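Local coordinates for protein ribulose-bisphosphate carboxylase (Alicyclobacillus acidocaldarius subsp. acidocaldarius, PDB 4NAS) that is a two-domain member of the ribulose-bisphosphate carboxylase large-chain family, pairing an N-terminal domain with a TIM-barrel domain, and holds calcium ions in this crystal, at residues D117-V120 and R121-G125; R318-Q321 and H322-E326; A284-V287 and L288-M292; T97-G100 and K101-M104. All coordinates share one frame; numbering follows the deposited sequence.

Contact 1. Residues D117-V120 and R121-G125; sequences DELV and RQFPG. With CA (calcium ion), chain L.
D117 and R121, one helical turn apart, form an i to i+4 salt bridge at the end of the short helix 117-120, where the chain leaves the helix through a type I beta turn from V120 to F123. R121 NE is 2.9 Å from D117 OD2, reaching it on the syn side, and makes a weaker bond to the other oxygen, OD1. The carboxylate and guanidinium planes stand 69° apart, so the pair does not meet in a flat, two-pronged fashion. A short aspartate and a long arginine suit this exposed place, the extended arginine bringing NE back to the carboxylate.

Backbone bonds close the helix beneath them. R121 N donates to D117 O at 3.0 Å, a full helical bond; Q122 N then turns back to L119 O at 3.1 Å, and F123 N to V120 O. V120 O also accepts a bond from H329 NE2.

Inward, L119 CG packs 4.1 Å from F123 CE2, and the F123 ring meets that of F91, as suits a buried aromatic. The CG of L119 is anti to its backbone N (chi1 179°), which brings the branch down to the ring.

Beyond the turn the chain holds a calcium ion: P124 O binds it at 2.4 Å, five waters stand round it, water 4 the most distant, and water 1 also donates to F123 O at 2.9 Å.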
loop_
_atom_site.group_PDB
_atom_site.type_symbol
_atom_site.label_atom_id
_atom_site.label_comp_id
_atom_site.label_asym_id
_atom_site.label_seq_id
_atom_site.Cartn_x
_atom_site.Cartn_y
_atom_site.Cartn_z
ATOM N N ASP B 117 -15.850 18.800 -0.022
ATOM C CA ASP B 117 -15.652 19.183 1.368
ATOM C C ASP B 117 -16.191 18.141 2.347
ATOM O O ASP B 117 -15.541 17.844 3.348
ATOM C CB ASP B 117 -16.289 20.550 1.635
ATOM C CG ASP B 117 -15.893 21.123 2.977
ATOM O OD1 ASP B 117 -14.674 21.393 3.195
ATOM O OD2 ASP B 117 -16.801 21.289 3.817
ATOM N N GLU B 118 -17.373 17.594 2.064
ATOM C CA GLU B 118 -18.002 16.638 2.975
ATOM C C GLU B 118 -17.088 15.436 3.250
ATOM O O GLU B 118 -16.988 14.957 4.385
ATOM C CB GLU B 118 -19.345 16.160 2.419
ATOM C CG GLU B 118 -20.472 17.155 2.582
ATOM C CD GLU B 118 -21.631 16.893 1.632
ATOM O OE1 GLU B 118 -22.760 17.334 1.944
ATOM O OE2 GLU B 118 -21.405 16.256 0.573
ATOM N N LEU B 119 -16.395 14.979 2.215
ATOM C CA LEU B 119 -15.484 13.841 2.349
ATOM C C LEU B 119 -14.143 14.197 3.027
ATOM O O LEU B 119 -13.654 13.446 3.874
ATOM C CB LEU B 119 -15.235 13.177 0.992
ATOM C CG LEU B 119 -14.265 11.981 1.054
ATOM C CD1 LEU B 119 -14.833 10.815 1.877
ATOM C CD2 LEU B 119 -13.864 11.514 -0.343
ATOM N N VAL B 120 -13.541 15.314 2.625
ATOM C CA VAL B 120 -12.333 15.811 3.273
ATOM C C VAL B 120 -12.546 15.894 4.782
ATOM O O VAL B 120 -11.715 15.452 5.548
ATOM C CB VAL B 120 -11.926 17.197 2.714
ATOM C CG1 VAL B 120 -10.721 17.774 3.477
ATOM C CG2 VAL B 120 -11.614 17.096 1.230
ATOM N N ARG B 121 -13.700 16.394 5.213
ATOM C CA ARG B 121 -13.934 16.545 6.660
ATOM C C ARG B 121 -14.138 15.253 7.464
ATOM O O ARG B 121 -14.157 15.288 8.685
ATOM C CB ARG B 121 -15.049 17.556 6.947
ATOM C CG ARG B 121 -14.653 18.982 6.603
ATOM C CD ARG B 121 -15.836 19.934 6.775
ATOM N NE ARG B 121 -15.485 21.311 6.437
ATOM C CZ ARG B 121 -15.213 22.259 7.333
ATOM N NH1 ARG B 121 -14.923 23.492 6.934
ATOM N NH2 ARG B 121 -15.243 21.980 8.630
ATOM N N GLN B 122 -14.278 14.113 6.798
ATOM C CA GLN B 122 -14.379 12.854 7.523
ATOM C C GLN B 122 -12.992 12.290 7.868
ATOM O O GLN B 122 -12.872 11.296 8.586
ATOM C CB GLN B 122 -15.154 11.833 6.691
ATOM C CG GLN B 122 -16.626 12.163 6.494
ATOM C CD GLN B 122 -17.318 11.052 5.739
ATOM O OE1 GLN B 122 -17.500 9.956 6.274
ATOM N NE2 GLN B 122 -17.663 11.304 4.479
ATOM N N PHE B 123 -11.946 12.912 7.340
ATOM C CA PHE B 123 -10.587 12.468 7.643
ATOM C C PHE B 123 -10.015 13.375 8.748
ATOM O O PHE B 123 -10.442 14.531 8.868
ATOM C CB PHE B 123 -9.735 12.536 6.387
ATOM C CG PHE B 123 -10.077 11.501 5.358
ATOM C CD1 PHE B 123 -9.795 10.157 5.581
ATOM C CD2 PHE B 123 -10.673 11.869 4.158
ATOM C CE1 PHE B 123 -10.105 9.198 4.613
ATOM C CE2 PHE B 123 -10.983 10.921 3.183
ATOM C CZ PHE B 123 -10.694 9.584 3.414
ATOM N N PRO B 124 -9.060 12.863 9.566
ATOM C CA PRO B 124 -8.628 13.637 10.735
ATOM C C PRO B 124 -7.806 14.882 10.419
ATOM O O PRO B 124 -7.961 15.875 11.113
ATOM C CB PRO B 124 -7.754 12.643 11.513
ATOM C CG PRO B 124 -7.254 11.699 10.465
ATOM C CD PRO B 124 -8.426 11.531 9.539
ATOM N N GLY B 125 -6.913 14.850 9.435
ATOM C CA GLY B 125 -5.997 15.978 9.274
ATOM C C GLY B 125 -4.975 16.020 10.410
ATOM O O GLY B 125 -5.070 15.254 11.375
HETATM CA CA CA L . -9.362 16.928 12.728
HETATM O O HOH W 1 -11.140 16.120 11.186
HETATM O O HOH W 2 -7.053 17.799 13.685
HETATM O O HOH W 3 -8.889 18.871 11.237
HETATM O O HOH W 4 -11.077 19.144 13.310
HETATM O O HOH W 5 -8.972 15.050 14.000
#

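Contact 2. Residues R318-Q321 and H322-E326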
loop_
_atom_site.group_PDB
_atom_site.type_symbol
_atom_site.label_atom_id
_atom_site.label_comp_id
_atom_site.label_asym_id
_atom_site.label_seq_id
_atom_site.Cartn_x
_atom_site.Cartn_y
_atom_site.Cartn_z
ATOM N N ARG B 318 2.793 20.589 -6.953
ATOM C CA ARG B 318 1.454 20.131 -6.558
ATOM C C ARG B 318 1.453 19.547 -5.149
ATOM O O ARG B 318 0.473 19.682 -4.393
ATOM C CB ARG B 318 0.951 19.061 -7.522
ATOM C CG ARG B 318 0.572 19.613 -8.888
ATOM C CD ARG B 318 0.074 18.479 -9.826
ATOM N NE ARG B 318 -0.227 19.014 -11.155
ATOM C CZ ARG B 318 -0.236 18.300 -12.280
ATOM N NH1 ARG B 318 0.035 17.000 -12.265
ATOM N NH2 ARG B 318 -0.511 18.893 -13.433
ATOM N N LEU B 319 2.546 18.858 -4.838
ATOM C CA LEU B 319 2.774 18.290 -3.515
ATOM C C LEU B 319 2.731 19.386 -2.474
ATOM O O LEU B 319 1.962 19.291 -1.515
ATOM C CB LEU B 319 4.087 17.485 -3.465
ATOM C CG LEU B 319 4.236 16.523 -2.265
ATOM C CD1 LEU B 319 5.243 15.432 -2.539
ATOM C CD2 LEU B 319 4.592 17.255 -0.968
ATOM N N LEU B 320 3.558 20.426 -2.651
ATOM C CA LEU B 320 3.607 21.520 -1.687
ATOM C C LEU B 320 2.241 22.187 -1.524
ATOM O O LEU B 320 1.799 22.481 -0.404
ATOM C CB LEU B 320 4.663 22.567 -2.073
ATOM C CG LEU B 320 4.871 23.644 -0.989
ATOM C CD1 LEU B 320 5.412 23.025 0.294
ATOM C CD2 LEU B 320 5.798 24.766 -1.463
ATOM N N GLN B 321 1.574 22.433 -2.642
ATOM C CA GLN B 321 0.261 23.037 -2.590
ATOM C C GLN B 321 -0.728 22.127 -1.816
ATOM O O GLN B 321 -1.623 22.617 -1.129
ATOM C CB GLN B 321 -0.233 23.345 -4.006
ATOM C CG GLN B 321 -1.477 24.213 -4.050
ATOM C CD GLN B 321 -1.256 25.605 -3.461
ATOM O OE1 GLN B 321 -0.117 26.060 -3.303
ATOM N NE2 GLN B 321 -2.348 26.284 -3.134
ATOM N N HIS B 322 -0.558 20.811 -1.908
ATOM C CA HIS B 322 -1.421 19.921 -1.118
ATOM C C HIS B 322 -1.180 20.118 0.378
ATOM O O HIS B 322 -2.115 20.153 1.178
ATOM C CB HIS B 322 -1.209 18.448 -1.469
ATOM C CG HIS B 322 -1.851 18.021 -2.748
ATOM N ND1 HIS B 322 -3.171 18.285 -3.048
ATOM C CD2 HIS B 322 -1.363 17.313 -3.792
ATOM C CE1 HIS B 322 -3.456 17.787 -4.239
ATOM N NE2 HIS B 322 -2.377 17.181 -4.704
ATOM N N LEU B 323 0.083 20.243 0.748
ATOM C CA LEU B 323 0.450 20.422 2.142
ATOM C C LEU B 323 0.013 21.771 2.695
ATOM O O LEU B 323 -0.237 21.874 3.890
ATOM C CB LEU B 323 1.975 20.269 2.319
ATOM C CG LEU B 323 2.629 18.963 1.869
ATOM C CD1 LEU B 323 4.132 19.006 2.145
ATOM C CD2 LEU B 323 2.014 17.772 2.601
ATOM N N ARG B 324 -0.085 22.796 1.842
ATOM C CA ARG B 324 -0.285 24.170 2.308
ATOM C C ARG B 324 -1.633 24.807 1.999
ATOM O O ARG B 324 -2.001 25.789 2.631
ATOM C CB ARG B 324 0.789 25.078 1.748
ATOM C CG ARG B 324 2.170 24.726 2.261
ATOM C CD ARG B 324 3.168 25.803 1.897
ATOM N NE ARG B 324 4.388 25.614 2.651
ATOM C CZ ARG B 324 5.499 26.304 2.440
ATOM N NH1 ARG B 324 5.530 27.241 1.497
ATOM N NH2 ARG B 324 6.568 26.058 3.184
ATOM N N ALA B 325 -2.354 24.253 1.030
ATOM C CA ALA B 325 -3.618 24.848 0.568
ATOM C C ALA B 325 -4.619 25.102 1.693
ATOM O O ALA B 325 -4.793 24.286 2.599
ATOM C CB ALA B 325 -4.259 23.994 -0.509
ATOM N N GLU B 326 -5.277 26.246 1.613
ATOM C CA GLU B 326 -6.265 26.630 2.598
ATOM C C GLU B 326 -7.416 25.653 2.569
ATOM O O GLU B 326 -7.970 25.345 1.511
ATOM C CB GLU B 326 -6.758 28.047 2.304
ATOM C CG GLU B 326 -5.622 29.048 2.175
ATOM C CD GLU B 326 -4.926 29.310 3.501
ATOM O OE1 GLU B 326 -5.622 29.700 4.468
ATOM O OE2 GLU B 326 -3.689 29.123 3.576
#
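L319 and L323 meet one turn apart near the C-terminal end of helix 313-324, the connecting helix of a beta-alpha-beta unit between strands 299-303 and 333-337 of the barrel domain. Their packing is the tight part of the contact. L319 CD2 lies 3.6 Å from L323 CD1, and both side chains press on F302 of strand 299-303, so branched aliphatic residues fill the layer between helix and sheet. Underneath, L323 N donates to L319 O at 3.1 Å with the donor in the carbonyl plane.

A second close pair lies at the border. The methyl CD1 of L320 sits over one face of the R324 guanidinium, off towards its rim and 3.6 Å from NE. R324 runs extended from CG to NE, so its aliphatic part passes L320 while NH2 goes on to bond F352 O. Arginine suits a border position, its flat group taking a methyl on a face while its N-H groups serve carbonyls.

H322 has CG beside its own backbone N (chi1 -77°), which carries CD2 to 3.1 Å from R318 O and lets NE2 bond D285 OD2 on the neighbouring helix.

The solvent side is looser. R318 and Q321 are exposed, and R318 pairs with E314 along the same helix. At the helix end A325 N donates to Q321 O at 2.8 Å, while the Q321 amide merely brushes past, NE2 4.0 Å from A325 CB.

Contact 3. Residues A284-V287 and L288-M292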
loop_
_atom_site.group_PDB
_atom_site.type_symbol
_atom_site.label_atom_id
_atom_site.label_comp_id
_atom_site.label_asym_id
_atom_site.label_seq_id
_atom_site.Cartn_x
_atom_site.Cartn_y
_atom_site.Cartn_z
ATOM N N ALA B 284 2.914 11.124 -7.436
ATOM C CA ALA B 284 3.590 11.356 -6.169
ATOM C C ALA B 284 2.948 12.437 -5.323
ATOM O O ALA B 284 2.978 12.338 -4.116
ATOM C CB ALA B 284 5.062 11.642 -6.370
ATOM N N ASP B 285 2.337 13.455 -5.927
ATOM C CA ASP B 285 1.752 14.507 -5.105
ATOM C C ASP B 285 0.528 14.017 -4.328
ATOM O O ASP B 285 0.158 14.583 -3.287
ATOM C CB ASP B 285 1.413 15.747 -5.932
ATOM C CG ASP B 285 0.406 15.449 -7.012
ATOM O OD1 ASP B 285 0.753 14.669 -7.926
ATOM O OD2 ASP B 285 -0.722 15.976 -6.941
ATOM N N ILE B 286 -0.117 12.977 -4.840
ATOM C CA ILE B 286 -1.272 12.421 -4.165
ATOM C C ILE B 286 -0.743 11.564 -3.018
ATOM O O ILE B 286 -1.155 11.717 -1.873
ATOM C CB ILE B 286 -2.149 11.578 -5.132
ATOM C CG1 ILE B 286 -2.772 12.467 -6.214
ATOM C CG2 ILE B 286 -3.233 10.745 -4.355
ATOM C CD1 ILE B 286 -3.452 11.653 -7.349
ATOM N N VAL B 287 0.210 10.700 -3.338
ATOM C CA VAL B 287 0.746 9.723 -2.373
ATOM C C VAL B 287 1.462 10.404 -1.190
ATOM O O VAL B 287 1.240 10.069 -0.019
ATOM C CB VAL B 287 1.729 8.759 -3.064
ATOM C CG1 VAL B 287 2.356 7.797 -2.049
ATOM C CG2 VAL B 287 1.032 7.967 -4.184
ATOM N N LEU B 288 2.297 11.385 -1.509
ATOM C CA LEU B 288 3.106 12.062 -0.491
ATOM C C LEU B 288 2.541 13.396 -0.053
ATOM O O LEU B 288 3.071 14.025 0.861
ATOM C CB LEU B 288 4.541 12.265 -1.009
ATOM C CG LEU B 288 5.241 10.955 -1.345
ATOM C CD1 LEU B 288 6.613 11.201 -1.967
ATOM C CD2 LEU B 288 5.370 10.095 -0.088
ATOM N N GLY B 289 1.457 13.851 -0.676
ATOM C CA GLY B 289 0.997 15.189 -0.359
ATOM C C GLY B 289 -0.424 15.228 0.155
ATOM O O GLY B 289 -0.683 15.396 1.356
ATOM N N GLN B 290 -1.341 15.061 -0.783
ATOM C CA GLN B 290 -2.770 15.071 -0.507
ATOM C C GLN B 290 -3.166 14.055 0.557
ATOM O O GLN B 290 -3.798 14.402 1.549
ATOM C CB GLN B 290 -3.525 14.786 -1.808
ATOM C CG GLN B 290 -5.049 14.974 -1.725
ATOM C CD GLN B 290 -5.690 14.951 -3.107
ATOM O OE1 GLN B 290 -5.209 14.270 -4.010
ATOM N NE2 GLN B 290 -6.787 15.682 -3.272
ATOM N N LEU B 291 -2.824 12.801 0.335
ATOM C CA LEU B 291 -3.177 11.718 1.251
ATOM C C LEU B 291 -2.500 11.834 2.628
ATOM O O LEU B 291 -3.100 11.499 3.659
ATOM C CB LEU B 291 -2.794 10.378 0.625
ATOM C CG LEU B 291 -3.578 10.023 -0.644
ATOM C CD1 LEU B 291 -3.336 8.578 -1.038
ATOM C CD2 LEU B 291 -5.035 10.274 -0.425
HETATM N N MSE B 292 -1.246 12.284 2.632
HETATM C CA MSE B 292 -0.507 12.488 3.879
HETATM C C MSE B 292 -1.151 13.525 4.793
HETATM O O MSE B 292 -1.264 13.311 5.999
HETATM C CB MSE B 292 0.930 12.923 3.582
HETATM C CG MSE B 292 1.792 11.856 2.980
HETATM SE SE MSE B 292 1.911 10.319 4.149
HETATM C CE MSE B 292 3.301 9.406 3.181
#
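The carboxamide of Q290 is the flat group that reaches across this turn: its OE1 lies 3.7 Å from I286 CG1, the two side chains running next to each other in the same direction. The other end of the amide, NE2, bonds L113 O, and that outside bond helps fix how the group is turned. The remaining flat group, the D285 carboxylate, is directed off this pair, its OD2 bonding H322 NE2 on the neighbouring helix 313-324.

Along helix 284-295 the backbone changes character. L288 N donates to A284 O at 2.9 Å as in an alpha helix, but Q290 N reaches back five residues to D285 O and L291 N five residues to I286 O, both at 3.0 Å with the donor in the carbonyl plane. This is a pi-type widening. G289, having no CB, suits the point where the D285 carbonyl closes in. Across the widened turn I286 CG2 packs on L291 CG at 3.8 Å, aliphatic branches in keeping with a buried place.

Because L291 N goes to I286 O, V287 O loses its usual alpha-helical donor; M292, a selenomethionine, packs its CG 3.5 Å from that oxygen. Y248 OH bonds V287 O, so the buried kink is paid for by a hydroxyl from another helix.

Contact 4. Residues T97-G100 and K101-M104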
loop_
_atom_site.group_PDB
_atom_site.type_symbol
_atom_site.label_atom_id
_atom_site.label_comp_id
_atom_site.label_asym_id
_atom_site.label_seq_id
_atom_site.Cartn_x
_atom_site.Cartn_y
_atom_site.Cartn_z
ATOM N N THR B 97 -12.325 2.217 -4.485
ATOM C CA THR B 97 -13.289 2.776 -5.438
ATOM C C THR B 97 -12.586 3.437 -6.632
ATOM O O THR B 97 -12.904 3.139 -7.781
ATOM C CB THR B 97 -14.225 3.765 -4.737
ATOM O OG1 THR B 97 -14.903 3.091 -3.663
ATOM C CG2 THR B 97 -15.236 4.383 -5.732
ATOM N N VAL B 98 -11.617 4.318 -6.377
ATOM C CA VAL B 98 -11.052 5.106 -7.485
ATOM C C VAL B 98 -9.909 4.444 -8.259
ATOM O O VAL B 98 -9.631 4.830 -9.399
ATOM C CB VAL B 98 -10.639 6.535 -7.047
ATOM C CG1 VAL B 98 -11.798 7.256 -6.350
ATOM C CG2 VAL B 98 -9.406 6.498 -6.154
ATOM N N PHE B 99 -9.237 3.472 -7.641
ATOM C CA PHE B 99 -8.060 2.844 -8.250
ATOM C C PHE B 99 -7.852 1.469 -7.614
ATOM O O PHE B 99 -6.741 1.111 -7.213
ATOM C CB PHE B 99 -6.815 3.732 -8.097
ATOM C CG PHE B 99 -5.843 3.638 -9.267
ATOM C CD1 PHE B 99 -6.285 3.793 -10.569
ATOM C CD2 PHE B 99 -4.496 3.382 -9.051
ATOM C CE1 PHE B 99 -5.400 3.711 -11.633
ATOM C CE2 PHE B 99 -3.600 3.291 -10.111
ATOM C CZ PHE B 99 -4.048 3.448 -11.402
ATOM N N GLY B 100 -8.942 0.710 -7.527
ATOM C CA GLY B 100 -8.923 -0.604 -6.891
ATOM C C GLY B 100 -8.683 -1.644 -7.965
ATOM O O GLY B 100 -7.531 -1.977 -8.308
ATOM N N LYS B 101 -9.786 -2.141 -8.511
ATOM C CA LYS B 101 -9.730 -2.995 -9.684
ATOM C C LYS B 101 -9.160 -2.218 -10.863
ATOM O O LYS B 101 -8.494 -2.788 -11.715
ATOM C CB LYS B 101 -11.120 -3.515 -10.036
ATOM C CG LYS B 101 -11.124 -4.417 -11.249
ATOM C CD LYS B 101 -12.312 -4.146 -12.146
ATOM C CE LYS B 101 -13.574 -4.757 -11.580
ATOM N NZ LYS B 101 -14.807 -4.254 -12.258
ATOM N N LEU B 102 -9.423 -0.911 -10.914
ATOM C CA LEU B 102 -8.995 -0.116 -12.064
ATOM C C LEU B 102 -7.474 -0.064 -12.202
ATOM O O LEU B 102 -6.954 0.076 -13.320
ATOM C CB LEU B 102 -9.568 1.298 -11.995
ATOM C CG LEU B 102 -9.352 2.243 -13.175
ATOM C CD1 LEU B 102 -9.875 1.656 -14.486
ATOM C CD2 LEU B 102 -10.053 3.559 -12.879
ATOM N N SER B 103 -6.761 -0.210 -11.082
ATOM C CA SER B 103 -5.288 -0.081 -11.090
ATOM C C SER B 103 -4.606 -1.174 -11.887
ATOM O O SER B 103 -3.428 -1.047 -12.266
ATOM C CB SER B 103 -4.719 -0.075 -9.669
ATOM O OG SER B 103 -4.713 -1.374 -9.103
HETATM N N MSE B 104 -5.354 -2.233 -12.162
HETATM C CA MSE B 104 -4.819 -3.415 -12.815
HETATM C C MSE B 104 -5.123 -3.431 -14.312
HETATM O O MSE B 104 -4.754 -4.376 -15.015
HETATM C CB MSE B 104 -5.407 -4.677 -12.139
HETATM C CG MSE B 104 -4.967 -4.796 -10.665
HETATM SE SE MSE B 104 -5.801 -6.314 -9.761
HETATM C CE MSE B 104 -7.377 -5.477 -9.125
HETATM O O HOH W 6 -11.284 0.443 -8.876
#
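S103 sets its CB over one face of the F99 ring. S103 CB is 3.7 Å from the centroid of the F99 ring and 20° off its normal, which makes this a CH-pi contact, displaced towards the CD2 and CE2 rim. Serine suits the spot: its small CB can approach the ring closely while the hydroxyl turns elsewhere. With OG set between the backbone N and the carbonyl carbon (chi1 76°), the hydroxyl swings back along the chain and donates to G100 O at 3.0 Å. S103 N reaches the same oxygen too, but weakly. L102 approaches the CD1 corner obliquely, from the same side as S103, its CG 4.3 Å from F99 CD1, and sends CD2 to V98 O at 3.7 Å.

These residues carry the chain from the end of helix 91-99 into a short 3-10 turn in the N-terminal domain, ahead of strand 108-114. V98, F99 and L102 all lean on strands of the mixed sheet, among them 12-22, where Y17 touches F99 and L102 and bonds V98 O.

The second subunit also packs against this turn. K101 meets E179 of the second subunit, one of the residues of the calcium site, an acidic neighbour that probably favours a lysine here; its side chain lies about 4 Å from a bound calcium ion at nearest atoms. M104, a selenomethionine, bends at its last torsion, with CE 3.6 Å from G100 O, and packs on Y275 of the second subunit. Water 6 accepts from G100 N at 2.7 Å and from L102 N at 3.1 Å.

In the fold
Contacts 2 and 3 belong together: they lie on neighbouring helices, 313-324 and 284-295, with centres about 9 Å apart, and touch through the probable hydrogen bond of H322 to D285 and the packing of H322 CB on Q290. Contact 3 is the more buried, largely aliphatic, with its irregular backbone bonds; contact 2 is partly buried, running from core leucines to exposed residues. Contact 1 stands about 16 Å and 15 Å from these two, centre to centre, partly buried, with a surface salt bridge and a calcium ion. Contact 4 is also buried but at the subunit interface, about 25 Å from contact 2, centre to centre, relying on a ring, a hydroxyl and a water.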